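Local coordinates for protein beta-glucanase (Podospora anserina, PDB 4LE4) that probably hydrolyses beta-glucans such as cellulose-type chains, as a glycoside hydrolase of family 131 with a concanavalin-like beta-sandwich fold, at residues 29-34 against 81-86; 118-123 against 203-208; 50-55 against 162-167; 100-105 against 223-228. All coordinates share one frame; numbering follows the deposited sequence.

From the N terminus, contact 1 comes first to completion: it pairs strand 30-34 with the end of strand 78-84. The loop at 50-55 lies between those two segments and meets strand 163-170 much later, so contact 3 crosses contact 1. Contact 4 opens on strand 94-102 and closes only at strand 222-233, and the loop of contact 2, from 118-123 to 203-208, lies wholly within that span; contact 3 crosses both. Contacts 1 and 2 share one antiparallel sheet, contacts 3 and 4 the other. Tyr167 reaches Ala118 and Trp226 packs on Val207, which joins the two sheets of the sandwich.

Contact 1 (29-34 against 81-86); sequences PYQYYI and ELIPQT
Gln31 and Ile83 form the firm centre of this antiparallel pairing. The N-H of Gln31 reaches Ile83 O at 2.7 Å, and Ile83 N answers to Gln31 O at 3.2 Å. On one face Leu82 lies against Tyr30: its CD1 sits over the middle of the ring, 4.1 Å from the centroid and 3° off the normal, while Leu82 CB touches Tyr30 CD1 at 3.5 Å. Tyr30 CG stands beside its own backbone N (chi1 -76°), turning the ring across Leu82. On the other face Ile83 CD1 meets both Ile34 CD1, at 3.8 Å, and the hydroxyl end of Tyr33. Toward Gln85 the contact is more exposed and polar. Gln31, extended beyond CG, gives NE2 to Gln85 OE1 at 3.0 Å; the acceptor lies in the donor's amide plane, but the donor stands above the plane of the acceptor's carbonyl. Trp21 also donates to that oxygen. Between Tyr32 and Ile34 the strands part enough to admit a water, which accepts from Tyr33 N and donates to Gln31 O and to Glu81 O, the last at 2.6 Å. Strand 78-84 also pairs with strand 209-211; Leu82 bonds by its backbone to Val207, and the Glu81 carboxylate to the His206 ring, while Trp5 of strand 2-6 packs on Tyr30 and Pro84.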
# COMPACT_ATOMS: atom_id res chain seq x y z
N PRO A 29 13.47 -5.26 6.86
CA PRO A 29 12.59 -4.09 6.74
C PRO A 29 11.10 -4.25 6.97
O PRO A 29 10.37 -3.24 7.08
CB PRO A 29 12.86 -3.64 5.32
CG PRO A 29 12.93 -4.98 4.60
CD PRO A 29 13.82 -5.80 5.54
N TYR A 30 10.63 -5.50 7.03
CA TYR A 30 9.20 -5.76 7.17
C TYR A 30 8.79 -6.81 8.17
O TYR A 30 9.38 -7.89 8.21
CB TYR A 30 8.61 -6.21 5.83
CG TYR A 30 8.37 -5.15 4.77
CD1 TYR A 30 7.34 -4.21 4.91
CD2 TYR A 30 9.14 -5.12 3.61
CE1 TYR A 30 7.09 -3.27 3.90
CE2 TYR A 30 8.91 -4.18 2.59
CZ TYR A 30 7.87 -3.27 2.75
OH TYR A 30 7.60 -2.38 1.74
N GLN A 31 7.74 -6.53 8.93
CA GLN A 31 7.20 -7.53 9.82
C GLN A 31 6.25 -8.35 8.92
O GLN A 31 5.40 -7.79 8.19
CB GLN A 31 6.38 -6.89 10.94
CG GLN A 31 7.06 -5.74 11.64
CD GLN A 31 6.32 -5.34 12.91
OE1 GLN A 31 5.09 -5.41 12.97
NE2 GLN A 31 7.08 -4.90 13.93
N TYR A 32 6.38 -9.67 8.99
CA TYR A 32 5.54 -10.54 8.18
C TYR A 32 4.78 -11.51 9.08
O TYR A 32 5.34 -12.49 9.58
CB TYR A 32 6.43 -11.27 7.17
CG TYR A 32 5.63 -12.18 6.26
CD1 TYR A 32 4.64 -11.67 5.45
CD2 TYR A 32 5.84 -13.56 6.28
CE1 TYR A 32 3.83 -12.52 4.66
CE2 TYR A 32 5.05 -14.41 5.48
CZ TYR A 32 4.05 -13.88 4.69
OH TYR A 32 3.24 -14.71 3.94
N TYR A 33 3.51 -11.19 9.35
CA TYR A 33 2.69 -12.07 10.17
C TYR A 33 1.20 -12.03 9.84
O TYR A 33 0.50 -12.97 10.16
CB TYR A 33 2.90 -11.82 11.67
CG TYR A 33 2.43 -10.46 12.16
CD1 TYR A 33 3.29 -9.36 12.12
CD2 TYR A 33 1.16 -10.29 12.70
CE1 TYR A 33 2.90 -8.13 12.61
CE2 TYR A 33 0.76 -9.06 13.20
CZ TYR A 33 1.63 -7.97 13.15
OH TYR A 33 1.24 -6.73 13.61
N ILE A 34 0.74 -10.97 9.16
CA ILE A 34 -0.67 -10.85 8.78
C ILE A 34 -0.84 -11.50 7.41
O ILE A 34 -0.74 -10.86 6.36
CB ILE A 34 -1.12 -9.37 8.76
CG1 ILE A 34 -0.85 -8.78 10.15
CG2 ILE A 34 -2.63 -9.24 8.38
CD1 ILE A 34 -1.21 -7.30 10.30
N GLU A 81 -0.69 -8.57 4.35
CA GLU A 81 -0.12 -7.26 4.68
C GLU A 81 1.27 -7.37 5.28
O GLU A 81 1.57 -8.33 5.98
CB GLU A 81 -1.06 -6.56 5.70
CG GLU A 81 -2.47 -6.32 5.16
CD GLU A 81 -3.54 -6.29 6.26
OE1 GLU A 81 -3.21 -5.89 7.41
OE2 GLU A 81 -4.70 -6.67 5.96
N LEU A 82 2.11 -6.36 4.99
CA LEU A 82 3.46 -6.24 5.50
C LEU A 82 3.44 -4.93 6.31
O LEU A 82 2.78 -3.98 5.92
CB LEU A 82 4.48 -6.06 4.35
CG LEU A 82 4.40 -7.13 3.26
CD1 LEU A 82 5.37 -6.83 2.15
CD2 LEU A 82 4.69 -8.47 3.90
N ILE A 83 4.16 -4.91 7.42
CA ILE A 83 4.23 -3.71 8.25
C ILE A 83 5.71 -3.31 8.36
O ILE A 83 6.58 -4.17 8.52
CB ILE A 83 3.64 -3.99 9.67
CG1 ILE A 83 2.13 -4.23 9.54
CG2 ILE A 83 3.78 -2.76 10.61
CD1 ILE A 83 1.53 -4.75 10.81
N PRO A 84 6.02 -2.00 8.23
CA PRO A 84 7.41 -1.57 8.34
C PRO A 84 8.03 -2.00 9.68
O PRO A 84 7.39 -1.87 10.74
CB PRO A 84 7.31 -0.04 8.24
CG PRO A 84 6.07 0.18 7.43
CD PRO A 84 5.13 -0.87 8.02
N GLN A 85 9.25 -2.52 9.61
CA GLN A 85 10.01 -2.93 10.81
C GLN A 85 11.06 -1.82 10.86
O GLN A 85 11.96 -1.80 10.02
CB GLN A 85 10.72 -4.27 10.62
CG GLN A 85 11.65 -4.63 11.79
CD GLN A 85 10.89 -4.65 13.09
OE1 GLN A 85 9.98 -5.48 13.27
NE2 GLN A 85 11.24 -3.74 14.01
N THR A 86 10.91 -0.92 11.82
CA THR A 86 11.80 0.24 11.95
C THR A 86 11.79 0.87 13.35
O THR A 86 10.85 0.70 14.14
CB THR A 86 11.38 1.34 10.91
OG1 THR A 86 12.21 2.50 11.03
CG2 THR A 86 9.94 1.78 11.16
O HOH W 1 2.59 -8.73 8.36

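Contact 2 (118-123 against 203-208); sequences AFFESH and ADWHVG
Within one antiparallel sheet of the concanavalin-like sandwich, the end of strand 115-120 and the type I turn from Phe120 to His123 meet strand 205-207, with a His-carboxylate pair beside the turn. His206 NE2 donates to Glu121 OE1 at 2.8 Å; the oxygen lies in the imidazole plane, and the histidine meets it on the anti side of the carboxylate. A water also donates to OE1 and bridges it to Ala203 O. With ND1 taken by Glu81, the ring is held at both nitrogens, which fixes its rotation. Phe119 lies beside one face of that ring, near parallel (13°) but slid so that little overlaps, with CE2 over the rim; His206 CB takes the phenyl face at 3.8 Å from its centroid. Across the sheet Phe120 makes an offset stack with the five-membered ring of Trp205, centroids 4.4 Å apart and planes at 25°. The indole NE1 gives its hydrogen to Ala118 O at 3.0 Å, from well above the carbonyl plane. Tyr167 OH binds the same oxygen. Phe120 and Trp205 thus face strand 163-170 and Tyr97 of the opposing sheet, while Phe119 and His206 pack against strand 78-84.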
# COMPACT_ATOMS: atom_id res chain seq x y z
N ALA A 118 -3.06 -0.13 1.82
CA ALA A 118 -2.06 0.81 2.37
C ALA A 118 -2.67 1.66 3.51
O ALA A 118 -2.52 2.89 3.59
CB ALA A 118 -1.57 1.71 1.27
N PHE A 119 -3.33 0.97 4.42
CA PHE A 119 -4.03 1.62 5.52
C PHE A 119 -3.34 1.60 6.84
O PHE A 119 -2.55 0.68 7.13
CB PHE A 119 -5.42 0.96 5.69
CG PHE A 119 -5.37 -0.54 6.05
CD1 PHE A 119 -5.38 -1.52 5.04
CD2 PHE A 119 -5.33 -0.95 7.37
CE1 PHE A 119 -5.36 -2.89 5.37
CE2 PHE A 119 -5.32 -2.32 7.72
CZ PHE A 119 -5.33 -3.29 6.72
N PHE A 120 -3.62 2.61 7.68
CA PHE A 120 -3.09 2.60 9.04
C PHE A 120 -4.07 1.78 9.87
O PHE A 120 -5.23 1.62 9.49
CB PHE A 120 -2.96 4.04 9.59
CG PHE A 120 -1.84 4.81 8.95
CD1 PHE A 120 -0.56 4.77 9.49
CD2 PHE A 120 -2.05 5.50 7.76
CE1 PHE A 120 0.51 5.39 8.86
CE2 PHE A 120 -0.98 6.13 7.11
CZ PHE A 120 0.32 6.06 7.68
N GLU A 121 -3.62 1.26 11.01
CA GLU A 121 -4.48 0.43 11.86
C GLU A 121 -5.79 1.10 12.33
O GLU A 121 -6.78 0.43 12.57
CB GLU A 121 -3.68 -0.06 13.06
CG GLU A 121 -3.90 -1.53 13.36
CD GLU A 121 -2.71 -2.20 14.04
OE1 GLU A 121 -1.70 -2.53 13.36
OE2 GLU A 121 -2.79 -2.39 15.28
N SER A 122 -5.77 2.42 12.45
CA SER A 122 -6.98 3.15 12.87
C SER A 122 -7.78 3.59 11.64
O SER A 122 -8.85 4.21 11.73
CB SER A 122 -6.54 4.40 13.63
OG SER A 122 -5.91 5.27 12.74
N HIS A 123 -7.23 3.29 10.47
CA HIS A 123 -7.84 3.67 9.20
C HIS A 123 -8.04 5.19 9.03
O HIS A 123 -8.95 5.61 8.31
CB HIS A 123 -9.16 2.89 8.95
CG HIS A 123 -8.96 1.41 8.82
ND1 HIS A 123 -8.81 0.57 9.91
CD2 HIS A 123 -8.87 0.62 7.73
CE1 HIS A 123 -8.64 -0.68 9.49
NE2 HIS A 123 -8.67 -0.67 8.17
N ALA A 203 4.14 1.39 14.21
CA ALA A 203 4.23 -0.01 13.82
C ALA A 203 2.81 -0.38 13.47
O ALA A 203 2.25 -1.32 14.03
CB ALA A 203 4.72 -0.86 14.96
N ASP A 204 2.21 0.36 12.56
CA ASP A 204 0.84 0.08 12.21
C ASP A 204 0.40 0.54 10.83
O ASP A 204 -0.78 0.82 10.62
CB ASP A 204 -0.08 0.68 13.26
CG ASP A 204 0.08 2.17 13.35
OD1 ASP A 204 0.94 2.73 12.65
OD2 ASP A 204 -0.66 2.80 14.14
N TRP A 205 1.34 0.66 9.91
CA TRP A 205 0.97 1.01 8.55
C TRP A 205 0.99 -0.33 7.83
O TRP A 205 2.02 -1.01 7.78
CB TRP A 205 1.98 1.95 7.90
CG TRP A 205 1.54 2.36 6.53
CD1 TRP A 205 0.26 2.66 6.13
CD2 TRP A 205 2.37 2.54 5.39
NE1 TRP A 205 0.25 3.02 4.80
CE2 TRP A 205 1.53 2.95 4.32
CE3 TRP A 205 3.75 2.40 5.15
CZ2 TRP A 205 2.02 3.21 3.05
CZ3 TRP A 205 4.23 2.67 3.87
CH2 TRP A 205 3.37 3.07 2.85
N HIS A 206 -0.15 -0.68 7.25
CA HIS A 206 -0.31 -1.97 6.60
C HIS A 206 -0.14 -1.87 5.10
O HIS A 206 -1.03 -1.42 4.39
CB HIS A 206 -1.69 -2.55 6.94
CG HIS A 206 -1.87 -2.86 8.39
ND1 HIS A 206 -2.17 -4.12 8.85
CD2 HIS A 206 -1.78 -2.07 9.49
CE1 HIS A 206 -2.26 -4.10 10.17
NE2 HIS A 206 -2.02 -2.86 10.58
N VAL A 207 1.03 -2.26 4.64
CA VAL A 207 1.38 -2.24 3.22
C VAL A 207 0.85 -3.54 2.69
O VAL A 207 1.43 -4.62 2.89
CB VAL A 207 2.90 -2.19 3.02
CG1 VAL A 207 3.26 -2.25 1.50
CG2 VAL A 207 3.42 -0.92 3.65
N GLY A 208 -0.27 -3.43 1.99
CA GLY A 208 -0.90 -4.62 1.50
C GLY A 208 -2.37 -4.36 1.33
O GLY A 208 -2.78 -3.20 1.23
O HOH W 2 0.63 -3.29 14.58
O HOH W 3 -2.99 3.81 13.72

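Contact 3 (50-55 against 162-167); sequences YKNPAD and WHNVAY
The indole of Trp162 lies flat beneath the backbone of Lys51 and Asn52. Asn52 CA stands over the five-membered ring, 3.4 Å from its centroid and 8° off the normal, a close CH-pi contact. Asn52 N is above the same face, nearer the rim, 3.4 Å from Trp162 CE2. Farther along, Pro53 CD meets Trp162 CD1 at 3.9 Å. Tyr50 O sits at the edge of the six-membered ring, 3.1 Å from Trp162 CH2, and a water lies in the indole plane by NE1. This water donates to Lys51 O at 2.6 Å and takes only a weak bond from NE1. The amide of Asn52 is turned 18° from the indole, and the two side chains run alongside in opposite senses. With CG anti to the backbone N (chi1 -178°), the amide runs back over the tryptophan, bringing ND2 within 3.5 Å of Trp162 CB. Its other end makes an Asx turn: OD1 accepts from Ala54 N at 2.9 Å, inside the type I turn from Asn52 to Asp55. ND2 is held by Gly183 O, and Asn52 N by Ser227 OG, so the residue is tied at two points, to Gly183 after strand 175-182 and to Ser227 of strand 222-233. No clear direct hydrogen bond links the two segments; their cohesion comes chiefly from CH-pi and van der Waals packing, with one water bridging at the rim. Tyr50 O, buried against the carbon edge of the indole, has no hydrogen-bonding partner in the model, probably a small cost, which the aromatic C-H edge may partly offset.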
# COMPACT_ATOMS: atom_id res chain seq x y z
N TYR A 50 7.25 -6.75 -11.80
CA TYR A 50 6.12 -6.35 -10.96
C TYR A 50 6.19 -4.93 -10.43
O TYR A 50 5.41 -4.59 -9.55
CB TYR A 50 6.02 -7.30 -9.76
CG TYR A 50 5.82 -8.76 -10.09
CD1 TYR A 50 5.28 -9.17 -11.31
CD2 TYR A 50 6.11 -9.74 -9.14
CE1 TYR A 50 5.03 -10.51 -11.58
CE2 TYR A 50 5.85 -11.08 -9.40
CZ TYR A 50 5.31 -11.46 -10.61
OH TYR A 50 5.05 -12.81 -10.86
N LYS A 51 7.12 -4.12 -10.92
CA LYS A 51 7.25 -2.73 -10.45
C LYS A 51 6.90 -1.72 -11.52
O LYS A 51 6.73 -2.07 -12.70
CB LYS A 51 8.69 -2.43 -10.05
CG LYS A 51 9.63 -2.42 -11.24
CD LYS A 51 11.00 -1.83 -10.90
CE LYS A 51 11.79 -1.50 -12.18
NZ LYS A 51 13.02 -0.79 -11.85
N ASN A 52 6.78 -0.46 -11.11
CA ASN A 52 6.56 0.61 -12.07
C ASN A 52 7.89 0.68 -12.87
O ASN A 52 8.93 0.96 -12.29
CB ASN A 52 6.37 1.91 -11.32
CG ASN A 52 6.09 3.07 -12.23
OD1 ASN A 52 6.51 3.09 -13.40
ND2 ASN A 52 5.37 4.08 -11.71
N PRO A 53 7.85 0.49 -14.19
CA PRO A 53 9.11 0.54 -14.95
C PRO A 53 9.89 1.84 -14.85
O PRO A 53 11.10 1.85 -15.05
CB PRO A 53 8.67 0.26 -16.39
CG PRO A 53 7.37 -0.49 -16.24
CD PRO A 53 6.71 0.28 -15.09
N ALA A 54 9.21 2.94 -14.54
CA ALA A 54 9.86 4.26 -14.45
C ALA A 54 10.61 4.42 -13.14
O ALA A 54 11.46 5.31 -13.00
CB ALA A 54 8.80 5.36 -14.58
N ASP A 55 10.29 3.59 -12.17
CA ASP A 55 10.94 3.65 -10.86
C ASP A 55 12.27 2.92 -10.86
O ASP A 55 12.35 1.75 -10.49
CB ASP A 55 10.07 3.01 -9.77
CG ASP A 55 10.67 3.14 -8.38
OD1 ASP A 55 11.80 3.66 -8.23
OD2 ASP A 55 10.00 2.73 -7.41
N TRP A 162 0.13 2.39 -13.39
CA TRP A 162 0.79 2.51 -12.11
C TRP A 162 0.38 3.80 -11.42
O TRP A 162 0.45 4.85 -12.02
CB TRP A 162 2.31 2.50 -12.29
CG TRP A 162 2.84 1.13 -12.39
CD1 TRP A 162 3.12 0.43 -13.56
CD2 TRP A 162 3.07 0.23 -11.31
NE1 TRP A 162 3.50 -0.85 -13.25
CE2 TRP A 162 3.48 -1.01 -11.88
CE3 TRP A 162 2.96 0.33 -9.91
CZ2 TRP A 162 3.79 -2.12 -11.11
CZ3 TRP A 162 3.27 -0.79 -9.12
CH2 TRP A 162 3.69 -2.01 -9.73
N HIS A 163 -0.11 3.68 -10.19
CA HIS A 163 -0.51 4.84 -9.40
C HIS A 163 0.53 5.05 -8.34
O HIS A 163 0.73 4.20 -7.47
CB HIS A 163 -1.86 4.59 -8.72
CG HIS A 163 -3.01 4.64 -9.68
ND1 HIS A 163 -3.71 5.80 -9.93
CD2 HIS A 163 -3.53 3.70 -10.49
CE1 HIS A 163 -4.62 5.57 -10.86
NE2 HIS A 163 -4.54 4.30 -11.22
N ASN A 164 1.19 6.20 -8.39
CA ASN A 164 2.23 6.53 -7.41
C ASN A 164 1.58 7.49 -6.41
O ASN A 164 0.98 8.47 -6.81
CB ASN A 164 3.38 7.23 -8.15
CG ASN A 164 3.76 6.51 -9.45
OD1 ASN A 164 3.61 7.04 -10.57
ND2 ASN A 164 4.21 5.29 -9.31
N VAL A 165 1.73 7.21 -5.13
CA VAL A 165 1.09 8.00 -4.08
C VAL A 165 2.08 8.39 -2.97
O VAL A 165 3.08 7.69 -2.73
CB VAL A 165 0.01 7.13 -3.36
CG1 VAL A 165 -0.58 7.86 -2.13
CG2 VAL A 165 -1.08 6.72 -4.35
N ALA A 166 1.84 9.54 -2.36
CA ALA A 166 2.56 9.89 -1.16
C ALA A 166 1.52 10.50 -0.22
O ALA A 166 0.83 11.45 -0.61
CB ALA A 166 3.70 10.88 -1.42
N TYR A 167 1.37 9.92 0.97
CA TYR A 167 0.47 10.53 1.97
C TYR A 167 1.37 11.56 2.67
O TYR A 167 2.43 11.20 3.13
CB TYR A 167 0.08 9.55 3.07
CG TYR A 167 -0.67 8.33 2.66
CD1 TYR A 167 -1.60 8.37 1.63
CD2 TYR A 167 -0.51 7.13 3.37
CE1 TYR A 167 -2.37 7.24 1.31
CE2 TYR A 167 -1.26 5.99 3.06
CZ TYR A 167 -2.20 6.06 2.03
OH TYR A 167 -2.97 4.94 1.71
O HOH W 4 5.09 -3.74 -13.81

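Contact 4 (100-105 against 223-228); sequences SLMRKD and DFYWSG
Ser100 OG is gripped by two waters that carry it across to the other strand: one, at 2.9 Å, also binds Ser227 OG, and the second, at the same distance, donates to Gly228 O. The Asn164 side chain of the adjoining strand lies close as well, a probable further partner of this hydroxyl. Beneath these waters the backbones pair antiparallel, with Ser100 opposite Ser227 and Met102 opposite Tyr225. The straighter bond of the second pair runs from Tyr225 N to Met102 O at 2.9 Å. On the serine face Met102 and Lys104 pack on the same side of the Tyr225 ring. Met102 is bent at both chi2 and chi3 (-85° and -77°), which curls CE back to 3.6 Å from Tyr225 CG and leaves SD oblique to the ring, a Met-aromatic contact. Lys104 runs across the ring and lays CE over its face, 4.0 Å from the centroid; its NZ is farther off, for at most a weak cation-pi attraction. On the opposite face Leu101 runs alongside Trp226 with CD1 over the indole, 3.7 Å from Trp226 CE2. The two faces therefore differ in chemistry: Leu101 and Trp226 are apolar and pack on strand 115-120 in the sandwich interior, whereas the other side combines an aromatic patch with two serine hydroxyls joined to each other through water.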
# COMPACT_ATOMS: atom_id res chain seq x y z
N SER A 100 3.66 2.74 -4.79
CA SER A 100 3.13 2.73 -6.14
C SER A 100 2.32 1.42 -6.19
O SER A 100 2.72 0.42 -5.62
CB SER A 100 4.25 2.77 -7.18
OG SER A 100 5.02 3.98 -7.06
N LEU A 101 1.17 1.47 -6.84
CA LEU A 101 0.24 0.35 -6.93
C LEU A 101 -0.30 0.16 -8.34
O LEU A 101 -0.56 1.12 -9.03
CB LEU A 101 -0.93 0.66 -5.99
CG LEU A 101 -2.09 -0.33 -5.92
CD1 LEU A 101 -1.65 -1.61 -5.23
CD2 LEU A 101 -3.25 0.36 -5.12
N MET A 102 -0.55 -1.10 -8.73
CA MET A 102 -1.10 -1.36 -10.08
C MET A 102 -1.89 -2.66 -10.03
O MET A 102 -1.61 -3.54 -9.21
CB MET A 102 0.07 -1.48 -11.10
CG MET A 102 -0.27 -1.86 -12.56
SD MET A 102 -0.40 -3.68 -12.78
CE MET A 102 1.39 -4.16 -12.83
N ARG A 103 -2.94 -2.76 -10.85
CA ARG A 103 -3.66 -4.03 -10.93
C ARG A 103 -3.65 -4.36 -12.45
O ARG A 103 -3.48 -3.49 -13.30
CB ARG A 103 -5.13 -3.88 -10.52
CG ARG A 103 -5.94 -3.17 -11.59
CD ARG A 103 -7.45 -3.14 -11.21
NE ARG A 103 -8.23 -2.47 -12.25
CZ ARG A 103 -8.65 -3.05 -13.38
NH1 ARG A 103 -8.38 -4.32 -13.64
NH2 ARG A 103 -9.36 -2.34 -14.24
N LYS A 104 -3.84 -5.64 -12.76
CA LYS A 104 -3.94 -6.10 -14.14
C LYS A 104 -5.40 -6.59 -14.34
O LYS A 104 -6.20 -6.58 -13.41
CB LYS A 104 -2.98 -7.27 -14.37
CG LYS A 104 -1.50 -6.90 -14.27
CD LYS A 104 -0.59 -8.14 -14.52
CE LYS A 104 0.90 -7.81 -14.42
NZ LYS A 104 1.37 -6.89 -15.50
N ASP A 105 -5.74 -7.04 -15.54
CA ASP A 105 -7.07 -7.58 -15.74
C ASP A 105 -7.09 -9.07 -15.31
O ASP A 105 -8.15 -9.61 -15.01
CB ASP A 105 -7.49 -7.44 -17.21
CG ASP A 105 -8.06 -6.08 -17.52
OD1 ASP A 105 -8.70 -5.48 -16.61
OD2 ASP A 105 -7.90 -5.61 -18.67
N ASP A 223 -4.62 -10.27 -7.50
CA ASP A 223 -3.22 -9.85 -7.48
C ASP A 223 -3.09 -8.32 -7.48
O ASP A 223 -3.75 -7.64 -8.26
CB ASP A 223 -2.48 -10.38 -8.72
CG ASP A 223 -2.33 -11.92 -8.74
OD1 ASP A 223 -2.21 -12.54 -7.65
OD2 ASP A 223 -2.29 -12.50 -9.86
N PHE A 224 -2.19 -7.81 -6.64
CA PHE A 224 -1.93 -6.37 -6.53
C PHE A 224 -0.42 -6.20 -6.67
O PHE A 224 0.33 -6.92 -6.04
CB PHE A 224 -2.39 -5.86 -5.17
CG PHE A 224 -3.85 -6.15 -4.87
CD1 PHE A 224 -4.25 -7.41 -4.47
CD2 PHE A 224 -4.81 -5.15 -5.03
CE1 PHE A 224 -5.60 -7.70 -4.20
CE2 PHE A 224 -6.17 -5.42 -4.77
CZ PHE A 224 -6.56 -6.68 -4.36
N TYR A 225 0.02 -5.25 -7.47
CA TYR A 225 1.44 -5.03 -7.74
C TYR A 225 1.90 -3.78 -7.04
O TYR A 225 1.23 -2.77 -7.10
CB TYR A 225 1.64 -4.92 -9.24
CG TYR A 225 1.22 -6.21 -9.90
CD1 TYR A 225 2.14 -7.22 -10.12
CD2 TYR A 225 -0.12 -6.44 -10.22
CE1 TYR A 225 1.75 -8.47 -10.65
CE2 TYR A 225 -0.54 -7.67 -10.75
CZ TYR A 225 0.41 -8.69 -10.96
OH TYR A 225 0.04 -9.91 -11.51
N TRP A 226 3.04 -3.87 -6.38
CA TRP A 226 3.55 -2.75 -5.58
C TRP A 226 5.02 -2.49 -5.82
O TRP A 226 5.78 -3.44 -6.02
CB TRP A 226 3.46 -3.11 -4.09
CG TRP A 226 2.11 -3.38 -3.55
CD1 TRP A 226 1.30 -4.48 -3.82
CD2 TRP A 226 1.38 -2.56 -2.65
NE1 TRP A 226 0.12 -4.36 -3.14
CE2 TRP A 226 0.14 -3.20 -2.41
CE3 TRP A 226 1.66 -1.33 -2.03
CZ2 TRP A 226 -0.83 -2.65 -1.56
CZ3 TRP A 226 0.68 -0.79 -1.18
CH2 TRP A 226 -0.54 -1.45 -0.95
N SER A 227 5.43 -1.22 -5.75
CA SER A 227 6.86 -0.89 -5.83
C SER A 227 7.05 0.49 -5.21
O SER A 227 6.07 1.16 -4.86
CB SER A 227 7.39 -0.92 -7.27
OG SER A 227 6.79 0.03 -8.12
N GLY A 228 8.31 0.89 -5.00
CA GLY A 228 8.56 2.21 -4.47
C GLY A 228 7.95 2.52 -3.12
O GLY A 228 7.57 3.65 -2.88
O HOH W 5 7.40 2.54 -7.94
O HOH W 6 6.48 5.19 -4.93
O HOH W 7 -4.22 -7.87 -10.88